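Local atomic coordinates of citrate synthase (Thermotoga maritima, PDB entry 2P2W), a protein that probably catalyses the condensation of oxaloacetate with acetyl-CoA and water to give citrate and free CoA, a step of the tricarboxylic acid cycle. Residues R71-P74 / A75-G79. Residues are numbered along the deposited sequence; the frame is centred on the assembly and turned at random.
Sequences RELP and AEALG
Pro-74 and Ala-77 meet at the start of a short helix, where the chain leaves a loop and makes its first turn. Pro-74 holds the N-cap position, and its carbonyl oxygen serves two amides of that turn. The bond from Leu-78 N to Pro-74 O is the i to i+4 bond of an alpha-helix, weak at 3.3 Å but fairly straight, with an N-H...O angle of 154°. Ala-77 N lies closer to the same Pro-74 O, at 3.0 Å, yet its N-H is bent well off line (125°), so this second bond is weak too. One residue further on, Gly-79 N bonds to Ala-75 O at 3.2 Å and carries the helical pattern forward.

The apolar contacts are few and centre on the methyl of Ala-77. Its CB points back at the loop, 3.3 Å from Pro-74 O, the oxygen that also receives the two weak bonds, and rests 4.1 Å from CD of the Pro-74 ring; on the preceding residue, Leu-73 CB makes that side chain's nearest approach, 4.3 Å from the same methyl.

Glu-76 reaches back alongside the proline. With CG placed between the backbone N and the carbonyl carbon (chi1 70°) and the chain extended beyond it, the side chain flanks the CB corner of the ring, Glu-76 OE2 lying 4.1 Å from Pro-74 CB, a loose contact and no bond.

The junction lies at the surface, where the loop after helix 57-69 runs into helix 75-81. Leu-73 packs on Val-121, Ile-125 and Tyr-128 of helix 110-133, and Leu-78 also touches Tyr-128, so both leucines seat the junction against that long helix, while Glu-76 packs on Pro-85 of the second subunit.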
loop_
_atom_site.group_PDB
_atom_site.type_symbol
_atom_site.label_atom_id
_atom_site.label_comp_id
_atom_site.label_asym_id
_atom_site.label_seq_id
_atom_site.Cartn_x
_atom_site.Cartn_y
_atom_site.Cartn_z
ATOM N N ARG A 71 -2.227 -24.433 -0.939
ATOM C CA ARG A 71 -2.276 -24.008 0.461
ATOM C C ARG A 71 -0.981 -24.043 1.267
ATOM O O ARG A 71 -0.950 -23.570 2.406
ATOM C CB ARG A 71 -3.323 -24.841 1.200
ATOM C CG ARG A 71 -4.714 -24.716 0.622
ATOM C CD ARG A 71 -5.672 -25.687 1.284
ATOM N NE ARG A 71 -6.994 -25.618 0.671
ATOM C CZ ARG A 71 -7.963 -26.500 0.882
ATOM N NH1 ARG A 71 -7.757 -27.526 1.698
ATOM N NH2 ARG A 71 -9.133 -26.357 0.271
ATOM N N GLU A 72 0.086 -24.585 0.695
ATOM C CA GLU A 72 1.342 -24.697 1.431
ATOM C C GLU A 72 2.227 -23.455 1.448
ATOM O O GLU A 72 2.276 -22.693 0.482
ATOM C CB GLU A 72 2.175 -25.865 0.885
ATOM C CG GLU A 72 1.513 -27.230 0.965
ATOM C CD GLU A 72 1.167 -27.632 2.386
ATOM O OE1 GLU A 72 1.954 -27.323 3.303
ATOM O OE2 GLU A 72 0.107 -28.259 2.585
ATOM N N LEU A 73 2.925 -23.270 2.566
ATOM C CA LEU A 73 3.873 -22.173 2.714
ATOM C C LEU A 73 5.241 -22.789 2.441
ATOM O O LEU A 73 5.499 -23.929 2.840
ATOM C CB LEU A 73 3.849 -21.610 4.139
ATOM C CG LEU A 73 2.814 -20.526 4.446
ATOM C CD1 LEU A 73 2.962 -20.079 5.895
ATOM C CD2 LEU A 73 3.013 -19.345 3.506
ATOM N N PRO A 74 6.124 -22.062 1.738
ATOM C CA PRO A 74 7.461 -22.587 1.443
ATOM C C PRO A 74 8.182 -22.936 2.743
ATOM O O PRO A 74 7.914 -22.339 3.786
ATOM C CB PRO A 74 8.125 -21.434 0.700
ATOM C CG PRO A 74 6.972 -20.802 -0.022
ATOM C CD PRO A 74 5.900 -20.779 1.050
ATOM N N ALA A 75 9.093 -23.902 2.680
ATOM C CA ALA A 75 9.834 -24.324 3.863
ATOM C C ALA A 75 10.556 -23.164 4.545
ATOM O O ALA A 75 10.648 -23.118 5.772
ATOM C CB ALA A 75 10.836 -25.407 3.489
ATOM N N GLU A 76 11.066 -22.230 3.750
ATOM C CA GLU A 76 11.788 -21.083 4.293
ATOM C C GLU A 76 10.871 -20.167 5.099
ATOM O O GLU A 76 11.288 -19.585 6.102
ATOM C CB GLU A 76 12.445 -20.292 3.162
ATOM C CG GLU A 76 11.466 -19.541 2.282
ATOM C CD GLU A 76 12.024 -19.270 0.900
ATOM O OE1 GLU A 76 13.227 -19.534 0.684
ATOM O OE2 GLU A 76 11.259 -18.798 0.031
ATOM N N ALA A 77 9.623 -20.042 4.659
ATOM C CA ALA A 77 8.657 -19.201 5.354
ATOM C C ALA A 77 8.425 -19.769 6.744
ATOM O O ALA A 77 8.306 -19.030 7.721
ATOM C CB ALA A 77 7.344 -19.155 4.579
ATOM N N LEU A 78 8.370 -21.092 6.829
ATOM C CA LEU A 78 8.151 -21.750 8.103
ATOM C C LEU A 78 9.307 -21.431 9.046
ATOM O O LEU A 78 9.113 -21.253 10.246
ATOM C CB LEU A 78 8.025 -23.260 7.894
ATOM C CG LEU A 78 7.053 -23.959 8.844
ATOM C CD1 LEU A 78 5.705 -23.250 8.799
ATOM C CD2 LEU A 78 6.904 -25.423 8.449
ATOM N N GLY A 79 10.512 -21.347 8.492
ATOM C CA GLY A 79 11.672 -21.032 9.307
ATOM C C GLY A 79 11.544 -19.654 9.932
ATOM O O GLY A 79 11.875 -19.455 11.101
#